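Local atomic coordinates of Serine/threonine/tyrosine-interacting protein (Homo sapiens, PDB entry 2R0B), a protein that is a pseudophosphatase that holds ERK1 and ERK2 in the nucleus and binds the F-box of FBXW7, blocking its assembly into the SCF ubiquitin ligase. Residues Phe75-Lys80 / Gln145-Ile150; Phe82-Leu87 / Ile109-Glu114. One frame throughout, in Å; residues are numbered along the deposited sequence. Where two conformers were deposited one is given.

From the N terminus the chain lays down four of the five sheet strands, ending with 58-63, and then enters helix 76-88. Residues 75-80, the start of this helix and the residue before it, enter contact 1; 82-87, farther along, enter contact 2. Strand 93-96 and helix 103-116 follow; residues 109-114 close contact 2 over 21 intervening residues. Helix 120-130 comes next, and 145-150 on the last helix, 138-152, closes contact 1, so contact 2 nests inside the larger loop. Helix 76-88 is thus tied to two later helices. The contacts touch where Tyr147 OH meets Glu114 OE1 at 2.8 Å, a probable hydrogen bond, and where Phe76 packs on Ala110.

Contact 1 of 2, residues Phe75-Lys80 / Gln145-Ile150; sequences FFPMTK and QEYEAI. With SO4 (sulfate ion), chain C.
Phe76 and Tyr147 make an edge-to-face aromatic pair between the start of helix 76-88 and the final helix. The edge of Phe76 is directed at the face of Tyr147, with ring centroids 5.2 Å apart and planes inclined at 60°. Its leading atom is Phe76 CD2, which comes within 3.5 Å of Tyr147 CG. A CH-pi contact reinforces the pair: Phe76 CB sits over the middle of the Tyr147 ring, 3.7 Å from the centroid and only 11° off the normal. With CG anti to the backbone N (chi1 180°), Tyr147 projects from its helix so that its ring face meets Phe76, and the two side chains run past each other in opposite directions. Apolar packing continues beyond the ring pair, where Pro77 CG lies 4.2 Å from Tyr147 CE1, at the more exposed margin.

The polar end of Tyr147 is hydrogen-bonded to Glu114 OE1 of helix 103-116, so the buried hydroxyl has a partner on a third helix. On another side of the last helix, Gln145 NE2 donates to sulfate O2 at 3.0 Å; this ion, probably from the crystallisation liquor, is also bound by Arg121.

Phe76 meets Phe107 edge to face as well, and Tyr147 does likewise with Tyr151. The contact therefore belongs to an aromatic cluster joining three helices of the dual-specificity phosphatase fold.

Contact 2 of 2, residues Phe82-Leu87 / Ile109-Glu114; sequences FIDGSL and IAYIME
Tyr111 reaches from helix 103-116 to Ile83, Asp84 and Leu87 on helix 76-88, its side chain spanning much of the gap between segment axes that approach no closer than 11.9 Å. With CG anti to the backbone N (chi1 179°), the ring stands out from its helix and reaches the side chains of helix 76-88.

At the root, Tyr111 CB lies 4.2 Å from Ile83 CD1, and CG is as near to the same methyl. Tyr111 CD1 lies beside Ile83 CB and CG2. Farther out, Ile83 CG2 takes over. This methyl stands above one ring face, displaced toward the rim, 3.7 Å from the centroid, a CH-pi contact. Ile83 thus follows the ring with two branches, CD1 by its inner end and CG2 over its outer half. The closest carbon pair is Ile83 CG2 with Tyr111 CE1, at 3.4 Å.

Tyr111 CE1 also meets a carboxylate oxygen: Asp84 OD1 lies in the ring plane at its edge, 3.3 Å from CE1. The carboxylate itself is turned 63° from the ring. At the tip, Tyr111 OH is 3.3 Å from Asp84 OD1, at best a weak hydrogen bond, while Leu87, whose side chain runs against that of Tyr111, brings CD1 to 3.7 Å from the hydroxyl. Asp84 has a stronger partner in Lys80, which forms a salt bridge with OD2 and whose chain also packs on Tyr111.

The segments cross at -72°. Helix 76-88 meets helix 103-116 through Tyr111, whereas Ile112 and Met113 pack against helix 120-130 and Ala110 against Leu144 of helix 138-152. Strand 93-96 precedes helix 103-116 in the chain and lies between parallel strands 13-16 and 36-41.

Contact 1 of 2, residues Phe75-Lys80 / Gln145-Ile150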
ATOM      1  N   PHE A  75       3.065  11.830  -1.336  1.00 14.48           N
ATOM      2  CA  PHE A  75       3.226  10.688  -2.252  1.00 13.33           C
ATOM      3  C   PHE A  75       1.890  10.093  -2.741  1.00 13.06           C
ATOM      4  O   PHE A  75       1.903   9.217  -3.639  1.00 12.37           O
ATOM      5  CB  PHE A  75       4.074   9.552  -1.625  1.00 13.03           C
ATOM      6  CG  PHE A  75       5.544   9.887  -1.443  1.00 14.70           C
ATOM      7  CD1 PHE A  75       6.323  10.299  -2.521  1.00 15.55           C
ATOM      8  CD2 PHE A  75       6.148   9.758  -0.193  1.00 15.51           C
ATOM      9  CE1 PHE A  75       7.676  10.623  -2.328  1.00 17.73           C
ATOM     10  CE2 PHE A  75       7.491  10.057   0.005  1.00 18.42           C
ATOM     11  CZ  PHE A  75       8.261  10.483  -1.066  1.00 17.01           C
ATOM     12  N   PHE A  76       0.753  10.569  -2.221  1.00 13.00           N
ATOM     13  CA  PHE A  76      -0.532  10.035  -2.681  1.00 13.16           C
ATOM     14  C   PHE A  76      -0.744  10.121  -4.211  1.00 14.18           C
ATOM     15  O   PHE A  76      -1.173   9.155  -4.799  1.00 14.19           O
ATOM     16  CB  PHE A  76      -1.723  10.625  -1.900  1.00 13.46           C
ATOM     17  CG  PHE A  76      -1.761  10.208  -0.439  1.00 13.49           C
ATOM     18  CD1 PHE A  76      -1.114   9.055  -0.006  1.00 13.15           C
ATOM     19  CD2 PHE A  76      -2.481  10.944   0.485  1.00 13.32           C
ATOM     20  CE1 PHE A  76      -1.160   8.669   1.361  1.00 15.10           C
ATOM     21  CE2 PHE A  76      -2.530  10.571   1.839  1.00 13.22           C
ATOM     22  CZ  PHE A  76      -1.884   9.432   2.270  1.00 15.81           C
ATOM     23  N   PRO A  77      -0.430  11.281  -4.852  1.00 14.56           N
ATOM     24  CA  PRO A  77      -0.580  11.323  -6.314  1.00 14.92           C
ATOM     25  C   PRO A  77       0.278  10.290  -7.040  1.00 14.97           C
ATOM     26  O   PRO A  77      -0.223   9.661  -7.977  1.00 15.07           O
ATOM     27  CB  PRO A  77      -0.181  12.779  -6.673  1.00 15.09           C
ATOM     28  CG  PRO A  77      -0.518  13.548  -5.387  1.00 14.29           C
ATOM     29  CD  PRO A  77      -0.038  12.599  -4.309  1.00 15.25           C
ATOM     30  N   MET A  78       1.508  10.083  -6.551  1.00 13.71           N
ATOM     31  CA  MET A  78       2.481   9.145  -7.110  0.50 13.41           C
ATOM     32  C   MET A  78       1.937   7.721  -7.054  1.00 13.56           C
ATOM     33  O   MET A  78       1.975   6.972  -8.031  1.00 13.87           O
ATOM     34  CB  MET A  78       3.794   9.263  -6.303  0.50 13.62           C
ATOM     35  CG  MET A  78       4.948   8.301  -6.660  0.50 13.73           C
ATOM     36  SD  MET A  78       6.496   8.617  -5.735  0.50 10.49           S
ATOM     37  CE  MET A  78       6.741  10.387  -5.919  0.50 12.43           C
ATOM     38  N   THR A  79       1.441   7.334  -5.878  1.00 13.04           N
ATOM     39  CA  THR A  79       1.000   5.946  -5.714  1.00 13.91           C
ATOM     40  C   THR A  79      -0.306   5.669  -6.452  1.00 14.49           C
ATOM     41  O   THR A  79      -0.487   4.578  -6.995  1.00 16.12           O
ATOM     42  CB  THR A  79       0.926   5.519  -4.239  1.00 13.80           C
ATOM     43  OG1 THR A  79      -0.018   6.346  -3.556  1.00 14.36           O
ATOM     44  CG2 THR A  79       2.319   5.665  -3.605  1.00 13.82           C
ATOM     45  N   LYS A  80      -1.187   6.662  -6.509  1.00 16.10           N
ATOM     46  CA  LYS A  80      -2.422   6.554  -7.297  1.00 15.85           C
ATOM     47  C   LYS A  80      -2.100   6.311  -8.787  1.00 16.71           C
ATOM     48  O   LYS A  80      -2.670   5.414  -9.416  1.00 16.83           O
ATOM     49  CB  LYS A  80      -3.274   7.816  -7.111  1.00 16.14           C
ATOM     50  CG  LYS A  80      -4.427   8.053  -8.130  1.00 18.06           C
ATOM     51  CD  LYS A  80      -5.652   7.188  -7.906  1.00 19.45           C
ATOM     52  CE  LYS A  80      -6.816   7.599  -8.849  1.00 20.05           C
ATOM     53  NZ  LYS A  80      -7.643   6.414  -9.250  1.00 22.21           N
ATOM     54  N   GLN A 145      -7.658  12.517   5.266  1.00 14.05           N
ATOM     55  CA  GLN A 145      -8.731  13.515   5.232  1.00 13.86           C
ATOM     56  C   GLN A 145      -8.335  14.801   4.497  1.00 14.02           C
ATOM     57  O   GLN A 145      -9.133  15.389   3.738  1.00 14.03           O
ATOM     58  CB  GLN A 145      -9.190  13.765   6.681  1.00 14.20           C
ATOM     59  CG  GLN A 145      -9.720  12.473   7.340  1.00 14.69           C
ATOM     60  CD  GLN A 145      -9.907  12.600   8.849  1.00 14.99           C
ATOM     61  OE1 GLN A 145      -9.048  13.131   9.555  1.00 16.39           O
ATOM     62  NE2 GLN A 145     -11.038  12.103   9.349  1.00 16.62           N
ATOM     63  N   GLU A 146      -7.089  15.213   4.693  1.00 13.14           N
ATOM     64  CA  GLU A 146      -6.552  16.422   4.098  1.00 13.73           C
ATOM     65  C   GLU A 146      -6.478  16.265   2.571  1.00 14.19           C
ATOM     66  O   GLU A 146      -6.742  17.208   1.847  1.00 15.28           O
ATOM     67  CB  GLU A 146      -5.170  16.708   4.708  1.00 13.32           C
ATOM     68  CG  GLU A 146      -4.404  17.925   4.165  1.00 13.99           C
ATOM     69  CD  GLU A 146      -2.946  17.925   4.584  1.00 15.80           C
ATOM     70  OE1 GLU A 146      -2.531  17.064   5.358  1.00 16.73           O
ATOM     71  OE2 GLU A 146      -2.176  18.796   4.104  1.00 22.00           O
ATOM     72  N   TYR A 147      -6.130  15.067   2.107  1.00 14.33           N
ATOM     73  CA  TYR A 147      -5.960  14.785   0.697  1.00 14.60           C
ATOM     74  C   TYR A 147      -7.346  14.727   0.046  1.00 14.85           C
ATOM     75  O   TYR A 147      -7.521  15.181  -1.080  1.00 14.62           O
ATOM     76  CB  TYR A 147      -5.178  13.468   0.515  1.00 15.39           C
ATOM     77  CG  TYR A 147      -4.943  13.069  -0.931  1.00 16.13           C
ATOM     78  CD1 TYR A 147      -4.225  13.902  -1.802  1.00 17.03           C
ATOM     79  CD2 TYR A 147      -5.440  11.856  -1.425  1.00 15.92           C
ATOM     80  CE1 TYR A 147      -4.023  13.533  -3.143  1.00 19.39           C
ATOM     81  CE2 TYR A 147      -5.248  11.481  -2.759  1.00 16.90           C
ATOM     82  CZ  TYR A 147      -4.535  12.317  -3.608  1.00 18.17           C
ATOM     83  OH  TYR A 147      -4.333  11.954  -4.932  1.00 20.67           O
ATOM     84  N   GLU A 148      -8.332  14.196   0.768  1.00 15.18           N
ATOM     85  CA  GLU A 148      -9.689  14.197   0.238  1.00 15.76           C
ATOM     86  C   GLU A 148     -10.169  15.632   0.005  1.00 16.37           C
ATOM     87  O   GLU A 148     -10.786  15.933  -1.022  1.00 16.37           O
ATOM     88  CB  GLU A 148     -10.656  13.442   1.158  1.00 15.86           C
ATOM     89  CG  GLU A 148     -12.081  13.442   0.657  1.00 16.05           C
ATOM     90  CD  GLU A 148     -13.105  12.895   1.664  1.00 17.18           C
ATOM     91  OE1 GLU A 148     -13.095  13.308   2.848  1.00 16.35           O
ATOM     92  OE2 GLU A 148     -13.964  12.060   1.261  1.00 19.48           O
ATOM     93  N   ALA A 149      -9.858  16.526   0.945  1.00 16.34           N
ATOM     94  CA  ALA A 149     -10.242  17.925   0.780  1.00 16.47           C
ATOM     95  C   ALA A 149      -9.606  18.491  -0.509  1.00 17.39           C
ATOM     96  O   ALA A 149     -10.236  19.259  -1.255  1.00 17.67           O
ATOM     97  CB  ALA A 149      -9.855  18.719   2.019  1.00 16.45           C
ATOM     98  N   ILE A 150      -8.371  18.084  -0.786  1.00 17.87           N
ATOM     99  CA  ILE A 150      -7.666  18.529  -1.983  1.00 18.24           C
ATOM    100  C   ILE A 150      -8.374  18.074  -3.245  1.00 17.84           C
ATOM    101  O   ILE A 150      -8.746  18.907  -4.088  1.00 19.15           O
ATOM    102  CB  ILE A 150      -6.193  18.082  -1.977  1.00 18.11           C
ATOM    103  CG1 ILE A 150      -5.481  18.762  -0.814  1.00 18.54           C
ATOM    104  CG2 ILE A 150      -5.535  18.419  -3.324  1.00 17.61           C
ATOM    105  CD1 ILE A 150      -3.983  18.407  -0.650  1.00 18.88           C
TER
HETATM  106  S   SO4 C   2     -14.503  11.162   7.949  1.00 25.37           S
HETATM  107  O1  SO4 C   2     -15.598  11.865   7.252  1.00 30.55           O
HETATM  108  O2  SO4 C   2     -13.297  11.741   7.367  1.00 26.07           O
HETATM  109  O3  SO4 C   2     -14.620  11.398   9.378  1.00 31.42           O
HETATM  110  O4  SO4 C   2     -14.651   9.748   7.638  1.00 28.73           O

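Contact 2 of 2, residues Phe82-Leu87 / Ile109-Glu114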
ATOM      1  N   PHE A  82       0.720   5.090  -9.991  1.00 14.86           N
ATOM      2  CA  PHE A  82       1.419   3.816 -10.108  1.00 14.09           C
ATOM      3  C   PHE A  82       0.418   2.651 -10.138  1.00 14.91           C
ATOM      4  O   PHE A  82       0.481   1.768 -11.020  1.00 14.72           O
ATOM      5  CB  PHE A  82       2.417   3.679  -8.945  1.00 14.55           C
ATOM      6  CG  PHE A  82       3.267   2.416  -8.984  1.00 12.23           C
ATOM      7  CD1 PHE A  82       4.404   2.346  -9.771  1.00 11.50           C
ATOM      8  CD2 PHE A  82       2.967   1.339  -8.166  1.00 14.13           C
ATOM      9  CE1 PHE A  82       5.199   1.221  -9.801  1.00 12.77           C
ATOM     10  CE2 PHE A  82       3.770   0.201  -8.160  1.00 14.12           C
ATOM     11  CZ  PHE A  82       4.895   0.147  -8.980  1.00 13.74           C
ATOM     12  N   ILE A  83      -0.534   2.700  -9.211  1.00 14.94           N
ATOM     13  CA  ILE A  83      -1.547   1.675  -9.109  1.00 15.25           C
ATOM     14  C   ILE A  83      -2.467   1.724 -10.314  1.00 15.70           C
ATOM     15  O   ILE A  83      -2.737   0.678 -10.890  1.00 15.95           O
ATOM     16  CB  ILE A  83      -2.359   1.782  -7.819  1.00 14.54           C
ATOM     17  CG1 ILE A  83      -1.474   1.404  -6.603  1.00 15.30           C
ATOM     18  CG2 ILE A  83      -3.579   0.859  -7.869  1.00 14.38           C
ATOM     19  CD1 ILE A  83      -2.025   1.891  -5.265  1.00 14.54           C
ATOM     20  N   ASP A  84      -2.909   2.918 -10.720  1.00 16.67           N
ATOM     21  CA  ASP A  84      -3.763   3.027 -11.926  1.00 17.04           C
ATOM     22  C   ASP A  84      -3.100   2.449 -13.177  1.00 17.08           C
ATOM     23  O   ASP A  84      -3.743   1.781 -13.987  1.00 17.98           O
ATOM     24  CB  ASP A  84      -4.187   4.488 -12.201  1.00 18.48           C
ATOM     25  CG  ASP A  84      -5.291   4.970 -11.276  1.00 20.17           C
ATOM     26  OD1 ASP A  84      -6.056   4.136 -10.747  1.00 24.58           O
ATOM     27  OD2 ASP A  84      -5.424   6.200 -11.116  1.00 27.07           O
ATOM     28  N   GLY A  85      -1.810   2.717 -13.322  1.00 16.05           N
ATOM     29  CA  GLY A  85      -1.021   2.334 -14.462  1.00 16.88           C
ATOM     30  C   GLY A  85      -0.944   0.832 -14.566  1.00 17.54           C
ATOM     31  O   GLY A  85      -1.132   0.264 -15.640  1.00 18.25           O
ATOM     32  N   SER A  86      -0.730   0.189 -13.429  1.00 17.09           N
ATOM     33  CA  SER A  86      -0.706  -1.262 -13.395  1.00 17.52           C
ATOM     34  C   SER A  86      -2.072  -1.840 -13.734  1.00 18.41           C
ATOM     35  O   SER A  86      -2.193  -2.702 -14.616  1.00 18.74           O
ATOM     36  CB  SER A  86      -0.311  -1.740 -12.006  1.00 17.39           C
ATOM     37  OG  SER A  86      -0.357  -3.143 -11.973  1.00 17.70           O
ATOM     38  N   LEU A  87      -3.086  -1.406 -12.990  1.00 19.11           N
ATOM     39  CA  LEU A  87      -4.416  -2.002 -13.132  1.00 20.54           C
ATOM     40  C   LEU A  87      -4.986  -1.804 -14.515  1.00 21.28           C
ATOM     41  O   LEU A  87      -5.713  -2.672 -15.000  1.00 21.62           O
ATOM     42  CB  LEU A  87      -5.390  -1.502 -12.065  1.00 20.02           C
ATOM     43  CG  LEU A  87      -5.009  -1.822 -10.618  1.00 23.61           C
ATOM     44  CD1 LEU A  87      -6.135  -1.495  -9.666  1.00 23.08           C
ATOM     45  CD2 LEU A  87      -4.558  -3.263 -10.406  1.00 23.67           C
ATOM     46  N   ILE A 109      -5.706   2.879   1.559  1.00 12.62           N
ATOM     47  CA  ILE A 109      -6.911   3.667   1.886  1.00 13.46           C
ATOM     48  C   ILE A 109      -7.006   4.906   1.002  1.00 13.95           C
ATOM     49  O   ILE A 109      -8.087   5.270   0.562  1.00 14.33           O
ATOM     50  CB  ILE A 109      -7.016   3.981   3.409  1.00 12.82           C
ATOM     51  CG1 ILE A 109      -7.363   2.667   4.159  1.00 13.66           C
ATOM     52  CG2 ILE A 109      -8.056   5.124   3.683  1.00 13.49           C
ATOM     53  CD1 ILE A 109      -7.021   2.609   5.668  1.00 13.92           C
ATOM     54  N   ALA A 110      -5.881   5.563   0.742  1.00 13.85           N
ATOM     55  CA  ALA A 110      -5.916   6.759  -0.089  1.00 13.00           C
ATOM     56  C   ALA A 110      -6.431   6.421  -1.486  1.00 13.72           C
ATOM     57  O   ALA A 110      -7.258   7.143  -2.041  1.00 12.58           O
ATOM     58  CB  ALA A 110      -4.527   7.377  -0.180  1.00 14.16           C
ATOM     59  N   TYR A 111      -5.941   5.301  -2.025  1.00 11.96           N
ATOM     60  CA  TYR A 111      -6.341   4.842  -3.340  1.00 13.53           C
ATOM     61  C   TYR A 111      -7.844   4.576  -3.338  1.00 12.77           C
ATOM     62  O   TYR A 111      -8.545   4.980  -4.268  1.00 13.17           O
ATOM     63  CB  TYR A 111      -5.540   3.595  -3.777  1.00 13.37           C
ATOM     64  CG  TYR A 111      -5.991   3.108  -5.129  1.00 13.72           C
ATOM     65  CD1 TYR A 111      -5.532   3.715  -6.308  1.00 13.45           C
ATOM     66  CD2 TYR A 111      -6.963   2.119  -5.228  1.00 15.16           C
ATOM     67  CE1 TYR A 111      -5.988   3.291  -7.558  1.00 13.11           C
ATOM     68  CE2 TYR A 111      -7.432   1.696  -6.467  1.00 14.97           C
ATOM     69  CZ  TYR A 111      -6.939   2.275  -7.615  1.00 14.62           C
ATOM     70  OH  TYR A 111      -7.461   1.841  -8.808  1.00 17.43           O
ATOM     71  N   ILE A 112      -8.331   3.928  -2.282  1.00 13.32           N
ATOM     72  CA  ILE A 112      -9.762   3.544  -2.215  1.00 13.96           C
ATOM     73  C   ILE A 112     -10.673   4.756  -2.072  1.00 14.03           C
ATOM     74  O   ILE A 112     -11.703   4.864  -2.761  1.00 14.91           O
ATOM     75  CB  ILE A 112     -10.032   2.558  -1.067  1.00 14.44           C
ATOM     76  CG1 ILE A 112      -9.413   1.218  -1.393  1.00 15.60           C
ATOM     77  CG2 ILE A 112     -11.584   2.435  -0.796  1.00 16.35           C
ATOM     78  CD1 ILE A 112      -9.314   0.279  -0.199  1.00 15.36           C
ATOM     79  N   MET A 113     -10.272   5.701  -1.220  1.00 13.48           N
ATOM     80  CA  MET A 113     -11.041   6.935  -1.043  1.00 12.94           C
ATOM     81  C   MET A 113     -11.252   7.701  -2.351  1.00 14.71           C
ATOM     82  O   MET A 113     -12.394   8.054  -2.715  1.00 15.33           O
ATOM     83  CB  MET A 113     -10.360   7.843   0.003  1.00 12.93           C
ATOM     84  CG  MET A 113     -10.442   7.298   1.439  1.00 12.57           C
ATOM     85  SD  MET A 113      -9.503   8.295   2.629  1.00  8.99           S
ATOM     86  CE  MET A 113     -10.314   9.907   2.423  1.00 14.88           C
ATOM     87  N   GLU A 114     -10.157   7.951  -3.066  1.00 14.88           N
ATOM     88  CA  GLU A 114     -10.235   8.716  -4.292  1.00 15.41           C
ATOM     89  C   GLU A 114     -10.950   7.987  -5.424  1.00 15.39           C
ATOM     90  O   GLU A 114     -11.754   8.586  -6.148  1.00 16.39           O
ATOM     91  CB  GLU A 114      -8.846   9.131  -4.744  1.00 15.70           C
ATOM     92  CG  GLU A 114      -8.920  10.115  -5.872  1.00 17.43           C
ATOM     93  CD  GLU A 114      -7.634  10.835  -6.125  1.00 19.67           C
ATOM     94  OE1 GLU A 114      -6.560  10.411  -5.612  1.00 19.37           O
ATOM     95  OE2 GLU A 114      -7.712  11.842  -6.864  1.00 22.46           O
TER